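Local coordinates for transcriptional regulator (Streptococcus pneumoniae, PDB 2GNP), which is a transcriptional regulator that probably senses a sugar or related small molecule through a putative sugar-binding domain, at residues D74-K79 with R111-E116; N53-N58 with R82-Y87. All blocks are in the same frame, centred on the assembly; numbering follows the deposited sequence.

Contact 1 of 2, residues D74-K79 with R111-E116; sequences DLIHSK and RKFHGE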
loop_
_atom_site.group_PDB
_atom_site.type_symbol
_atom_site.label_atom_id
_atom_site.label_comp_id
_atom_site.label_asym_id
_atom_site.label_seq_id
_atom_site.Cartn_x
_atom_site.Cartn_y
_atom_site.Cartn_z
ATOM N N ASP A 74 11.002 -10.704 0.069
ATOM C CA ASP A 74 11.705 -12.019 -0.010
ATOM C C ASP A 74 12.676 -12.044 -1.212
ATOM O O ASP A 74 13.796 -12.634 -1.158
ATOM C CB ASP A 74 10.691 -13.133 -0.204
ATOM C CG ASP A 74 9.976 -13.541 1.064
ATOM O OD1 ASP A 74 10.339 -13.112 2.171
ATOM O OD2 ASP A 74 9.018 -14.351 0.942
ATOM N N LEU A 75 12.258 -11.426 -2.324
ATOM C CA LEU A 75 13.079 -11.496 -3.558
ATOM C C LEU A 75 14.104 -10.434 -3.780
ATOM O O LEU A 75 15.055 -10.610 -4.582
ATOM C CB LEU A 75 12.182 -11.556 -4.787
ATOM C CG LEU A 75 11.132 -12.662 -4.826
ATOM C CD1 LEU A 75 10.402 -12.586 -6.161
ATOM C CD2 LEU A 75 11.766 -14.075 -4.627
ATOM N N ILE A 76 13.942 -9.273 -3.119
ATOM C CA ILE A 76 14.780 -8.162 -3.469
ATOM C C ILE A 76 16.252 -8.425 -3.117
ATOM O O ILE A 76 16.544 -9.017 -2.047
ATOM C CB ILE A 76 14.256 -6.844 -2.799
ATOM C CG1 ILE A 76 14.908 -5.612 -3.432
ATOM C CG2 ILE A 76 14.482 -6.882 -1.272
ATOM C CD1 ILE A 76 14.183 -4.299 -3.023
ATOM N N HIS A 77 17.156 -7.958 -3.992
ATOM C CA HIS A 77 18.611 -8.128 -3.774
ATOM C C HIS A 77 19.163 -7.021 -2.923
ATOM O O HIS A 77 18.807 -5.831 -3.103
ATOM C CB HIS A 77 19.405 -8.194 -5.105
ATOM C CG HIS A 77 20.771 -8.769 -4.926
ATOM N ND1 HIS A 77 21.882 -7.996 -4.635
ATOM C CD2 HIS A 77 21.194 -10.057 -4.917
ATOM C CE1 HIS A 77 22.928 -8.787 -4.456
ATOM N NE2 HIS A 77 22.542 -10.036 -4.642
ATOM N N SER A 78 20.072 -7.376 -2.013
ATOM C CA SER A 78 20.774 -6.360 -1.200
ATOM C C SER A 78 21.511 -5.313 -2.053
ATOM O O SER A 78 21.841 -5.553 -3.230
ATOM C CB SER A 78 21.777 -7.045 -0.258
ATOM O OG SER A 78 22.828 -7.608 -1.042
ATOM N N LYS A 79 21.767 -4.157 -1.475
ATOM C CA LYS A 79 22.541 -3.074 -2.134
ATOM C C LYS A 79 23.252 -2.241 -1.098
ATOM O O LYS A 79 22.700 -1.972 -0.024
ATOM C CB LYS A 79 21.571 -2.213 -2.956
ATOM C CG LYS A 79 22.118 -1.036 -3.768
ATOM C CD LYS A 79 20.878 -0.189 -4.263
ATOM C CE LYS A 79 21.200 0.664 -5.463
ATOM N NZ LYS A 79 19.968 1.389 -5.932
ATOM N N ARG A 111 17.963 -5.494 6.854
ATOM C CA ARG A 111 19.018 -6.475 6.606
ATOM C C ARG A 111 19.626 -6.333 5.222
ATOM O O ARG A 111 20.845 -6.522 5.060
ATOM C CB ARG A 111 18.505 -7.900 6.823
ATOM C CG ARG A 111 18.094 -8.179 8.266
ATOM C CD ARG A 111 17.685 -9.649 8.386
ATOM N NE ARG A 111 18.858 -10.509 8.257
ATOM C CZ ARG A 111 18.812 -11.814 7.959
ATOM N NH1 ARG A 111 17.647 -12.414 7.705
ATOM N NH2 ARG A 111 19.941 -12.509 7.884
ATOM N N LYS A 112 18.784 -6.010 4.241
ATOM C CA LYS A 112 19.230 -6.003 2.855
ATOM C C LYS A 112 19.826 -4.663 2.451
ATOM O O LYS A 112 20.627 -4.600 1.538
ATOM C CB LYS A 112 18.097 -6.422 1.941
ATOM C CG LYS A 112 17.914 -7.935 2.031
ATOM C CD LYS A 112 16.932 -8.467 1.067
ATOM C CE LYS A 112 16.970 -10.010 0.974
ATOM N NZ LYS A 112 15.749 -10.407 0.236
ATOM N N PHE A 113 19.449 -3.581 3.144
ATOM C CA PHE A 113 19.883 -2.245 2.768
ATOM C C PHE A 113 20.631 -1.508 3.895
ATOM O O PHE A 113 20.927 -0.310 3.788
ATOM C CB PHE A 113 18.666 -1.438 2.256
ATOM C CG PHE A 113 18.108 -2.000 0.988
ATOM C CD1 PHE A 113 18.630 -1.597 -0.271
ATOM C CD2 PHE A 113 17.093 -2.950 1.024
ATOM C CE1 PHE A 113 18.106 -2.169 -1.452
ATOM C CE2 PHE A 113 16.587 -3.560 -0.107
ATOM C CZ PHE A 113 17.070 -3.163 -1.380
ATOM N N HIS A 114 20.916 -2.272 4.951
ATOM C CA HIS A 114 21.589 -1.844 6.151
ATOM C C HIS A 114 21.054 -0.528 6.630
ATOM O O HIS A 114 21.794 0.415 6.870
ATOM C CB HIS A 114 23.083 -1.781 5.956
ATOM C CG HIS A 114 23.711 -3.126 6.021
ATOM N ND1 HIS A 114 24.084 -3.713 7.217
ATOM C CD2 HIS A 114 23.926 -4.049 5.052
ATOM C CE1 HIS A 114 24.563 -4.922 6.972
ATOM N NE2 HIS A 114 24.475 -5.152 5.674
ATOM N N GLY A 115 19.743 -0.479 6.794
ATOM C CA GLY A 115 19.141 0.800 7.205
ATOM C C GLY A 115 18.803 0.834 8.694
ATOM O O GLY A 115 18.755 -0.204 9.389
ATOM N N GLU A 116 18.516 2.039 9.170
ATOM C CA GLU A 116 18.144 2.257 10.523
ATOM C C GLU A 116 16.615 2.189 10.527
ATOM O O GLU A 116 16.020 2.590 9.532
ATOM C CB GLU A 116 18.686 3.620 10.935
ATOM C CG GLU A 116 18.929 3.687 12.406
ATOM C CD GLU A 116 19.432 5.066 12.922
ATOM O OE1 GLU A 116 20.113 5.844 12.166
ATOM O OE2 GLU A 116 19.157 5.294 14.096
#

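Contact 2 of 2, residues N53-N58 with R82-Y87; sequences NLIDDN and RNVHFY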
loop_
_atom_site.group_PDB
_atom_site.type_symbol
_atom_site.label_atom_id
_atom_site.label_comp_id
_atom_site.label_asym_id
_atom_site.label_seq_id
_atom_site.Cartn_x
_atom_site.Cartn_y
_atom_site.Cartn_z
ATOM N N ASN A 53 16.037 -0.416 -7.514
ATOM C CA ASN A 53 16.509 0.719 -8.314
ATOM C C ASN A 53 16.161 2.114 -7.790
ATOM O O ASN A 53 16.851 3.114 -8.078
ATOM C CB ASN A 53 16.016 0.534 -9.749
ATOM C CG ASN A 53 16.901 -0.424 -10.529
ATOM O OD1 ASN A 53 18.078 -0.613 -10.171
ATOM N ND2 ASN A 53 16.359 -1.029 -11.597
ATOM N N LEU A 54 15.056 2.178 -7.047
ATOM C CA LEU A 54 14.583 3.406 -6.430
ATOM C C LEU A 54 15.396 3.754 -5.206
ATOM O O LEU A 54 15.579 4.928 -4.880
ATOM C CB LEU A 54 13.097 3.298 -6.054
ATOM C CG LEU A 54 12.056 3.146 -7.182
ATOM C CD1 LEU A 54 10.638 3.070 -6.580
ATOM C CD2 LEU A 54 12.176 4.264 -8.256
ATOM N N ILE A 55 15.906 2.729 -4.511
ATOM C CA ILE A 55 16.603 2.956 -3.264
ATOM C C ILE A 55 18.014 3.507 -3.475
ATOM O O ILE A 55 18.848 2.894 -4.149
ATOM C CB ILE A 55 16.592 1.713 -2.330
ATOM C CG1 ILE A 55 15.131 1.335 -2.005
ATOM C CG2 ILE A 55 17.356 2.010 -1.031
ATOM C CD1 ILE A 55 14.925 -0.078 -1.284
ATOM N N ASP A 56 18.246 4.668 -2.898
ATOM C CA ASP A 56 19.545 5.317 -2.943
ATOM C C ASP A 56 19.970 5.759 -1.565
ATOM O O ASP A 56 19.206 5.736 -0.619
ATOM C CB ASP A 56 19.432 6.556 -3.849
ATOM C CG ASP A 56 19.303 6.210 -5.338
ATOM O OD1 ASP A 56 19.988 5.277 -5.846
ATOM O OD2 ASP A 56 18.545 6.937 -6.034
ATOM N N ASP A 57 21.232 6.152 -1.432
ATOM C CA ASP A 57 21.685 6.802 -0.214
ATOM C C ASP A 57 20.761 7.882 0.324
ATOM O O ASP A 57 20.122 8.636 -0.473
ATOM C CB ASP A 57 23.037 7.501 -0.389
ATOM C CG ASP A 57 24.130 6.563 -0.854
ATOM O OD1 ASP A 57 24.035 5.311 -0.697
ATOM O OD2 ASP A 57 25.099 7.137 -1.411
ATOM N N ASN A 58 20.690 7.913 1.647
ATOM C CA ASN A 58 20.072 8.985 2.433
ATOM C C ASN A 58 18.516 8.940 2.436
ATOM O O ASN A 58 17.880 9.756 3.106
ATOM C CB ASN A 58 20.555 10.367 1.956
ATOM C CG ASN A 58 22.043 10.525 2.060
ATOM O OD1 ASN A 58 22.661 10.150 3.074
ATOM N ND2 ASN A 58 22.642 11.099 1.016
ATOM N N ARG A 82 24.075 4.035 1.992
ATOM C CA ARG A 82 24.415 4.675 3.252
ATOM C C ARG A 82 23.197 5.462 3.704
ATOM O O ARG A 82 22.482 6.080 2.878
ATOM C CB ARG A 82 25.512 5.736 3.076
ATOM C CG ARG A 82 26.908 5.339 2.617
ATOM C CD ARG A 82 27.522 6.608 1.987
ATOM N NE ARG A 82 28.892 6.948 2.393
ATOM C CZ ARG A 82 29.993 6.468 1.809
ATOM N NH1 ARG A 82 29.864 5.614 0.803
ATOM N NH2 ARG A 82 31.223 6.825 2.231
ATOM N N ASN A 83 22.967 5.472 5.020
ATOM C CA ASN A 83 22.112 6.467 5.673
ATOM C C ASN A 83 20.640 6.366 5.210
ATOM O O ASN A 83 19.928 7.407 5.136
ATOM C CB ASN A 83 22.610 7.917 5.427
ATOM C CG ASN A 83 21.969 8.935 6.354
ATOM O OD1 ASN A 83 21.616 8.632 7.528
ATOM N ND2 ASN A 83 21.820 10.164 5.855
ATOM N N VAL A 84 20.205 5.126 4.941
ATOM C CA VAL A 84 18.790 4.855 4.566
ATOM C C VAL A 84 18.033 4.581 5.870
ATOM O O VAL A 84 18.593 3.953 6.805
ATOM C CB VAL A 84 18.653 3.645 3.628
ATOM C CG1 VAL A 84 17.184 3.292 3.321
ATOM C CG2 VAL A 84 19.366 3.949 2.283
ATOM N N HIS A 85 16.780 5.045 5.931
ATOM C CA HIS A 85 15.992 4.886 7.160
ATOM C C HIS A 85 14.633 4.319 6.755
ATOM O O HIS A 85 14.046 4.825 5.780
ATOM C CB HIS A 85 15.754 6.242 7.843
ATOM C CG HIS A 85 17.026 6.950 8.205
ATOM N ND1 HIS A 85 17.477 7.042 9.502
ATOM C CD2 HIS A 85 17.954 7.568 7.430
ATOM C CE1 HIS A 85 18.627 7.698 9.521
ATOM N NE2 HIS A 85 18.945 8.017 8.273
ATOM N N PHE A 86 14.137 3.305 7.478
ATOM C CA PHE A 86 12.834 2.668 7.175
ATOM C C PHE A 86 11.867 3.002 8.316
ATOM O O PHE A 86 12.254 2.938 9.478
ATOM C CB PHE A 86 13.037 1.127 7.141
ATOM C CG PHE A 86 13.804 0.679 5.903
ATOM C CD1 PHE A 86 15.160 0.315 5.985
ATOM C CD2 PHE A 86 13.202 0.750 4.649
ATOM C CE1 PHE A 86 15.858 0.028 4.816
ATOM C CE2 PHE A 86 13.861 0.356 3.482
ATOM C CZ PHE A 86 15.198 0.000 3.570
ATOM N N TYR A 87 10.612 3.278 7.946
ATOM C CA TYR A 87 9.550 3.740 8.879
ATOM C C TYR A 87 8.289 2.927 8.547
ATOM O O TYR A 87 8.120 2.456 7.421
ATOM C CB TYR A 87 9.221 5.220 8.662
ATOM C CG TYR A 87 10.417 6.109 8.861
ATOM C CD1 TYR A 87 11.221 6.399 7.770
ATOM C CD2 TYR A 87 10.736 6.633 10.119
ATOM C CE1 TYR A 87 12.379 7.216 7.918
ATOM C CE2 TYR A 87 11.873 7.459 10.280
ATOM C CZ TYR A 87 12.677 7.708 9.150
ATOM O OH TYR A 87 13.806 8.499 9.304
#

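Contact 1 of 2, residues D74-K79 with R111-E116
Ser78 and Lys112 bring the two backbones within 4.4 Å, CA to CA. Residues 76-79 are an extended strip that leaves helix 67-75 and passes the last turn of helix 102-113. One backbone bond joins them: Lys79 N donates to Lys112 O over 3.3 Å, with an N-H...O angle of 156°. Ser78 CA and CB also lie against this carbonyl oxygen. His114 then turns the chain out of the helix with a positive phi.

The Lys112 side chain runs fully extended beyond CG, back along the strip toward the end of helix 67-75. Its NZ donates to Ile76 O over 2.8 Å, in the carbonyl plane. A weak bond goes to Asp74 O, and Val73 O is a further acceptor. The ammonium group thus collects backbone carbonyls at a helix C-terminus, where the helix dipole probably favours a positive charge. Asp74 itself turns its carboxylate to Lys99 in a salt bridge.

On the buried side, Ile76 meets the edge of the Phe113 ring. With CG1 anti to the backbone N (chi1 -166°), Ile76 sends CD1 to within 3.5 Å of Phe113 CZ. Its CG2 branch packs on Lys112 CD instead. Lys79 CB touches Phe113 CE1 obliquely at 3.8 Å, while its ammonium end leads off to Ile55 O and Arg52 O.

A lysine from one helix gathers the backbone carbonyls at and just past the end of the preceding helix, and so ties helix 102-113 to helix 67-75 in a Rossmann-like alpha/beta domain.

Contact 2 of 2, residues N53-N58 with R82-Y87
Asn83 turns CG anti to its backbone N (chi1 -166°) and so reaches Asn58, whose CG lies anti to its own carbonyl carbon. Asn83 ND2 then donates to Asn58 OD1 over 2.9 Å, with an N-H...O angle of 162°. The acceptor lies in the Asn83 amide plane, but the two amides are turned 75° apart.

Beside this pair, Asp57 OD1 accepts Arg82 N at 3.0 Å. The N-H comes from above the carboxylate plane. Arg82 then returns a bond through its carbonyl: Asn58 N donates to Arg82 O at 2.8 Å. Asp57 CA and Asn58 CA add CA-H...O contacts to Arg82 O and Asn83 O.

Asn83 is held at both ends of its amide. His85 NE2 donates to Asn83 OD1 over 2.8 Å, approaching from above the carbonyl plane. The two bonds agree on one orientation of the amide and probably hold its rotation.

Deeper in, Val84 CG2 lies 3.4 Å from Asp56 O and makes a looser contact with Ile55 CG2. Ile61, on strand 60-63, touches both side chains.

The polar groups form a chain from His85 through Asn83 to Asn58, with the Asp57-Arg82 bond alongside. The chemistry implies that the two loops, leading into neighbouring parallel strands, are joined by directional polar bonds at the surface and by aliphatic packing beneath.

How the contacts relate
The centres of the two contacts are 10 Å apart, on the same side of the chain's centre. Their segments alternate along the chain: 53-58, 74-79, 82-87, then 111-116. They follow successive alpha/beta units, with helices 36-54, 67-75 and 102-113 and parallel strands 60-63, 85-88 and 116-117. The contacts also touch directly. Lys79 NZ of contact 1 probably hydrogen-bonds to Ile55 O of contact 2, and Phe113 packs on Ile55. Glu116 O pairs with Phe86 N where strands 85-88 and 116-117 run side by side. Together they join helix ends to strand starts at the N-terminal ends of neighbouring parallel strands.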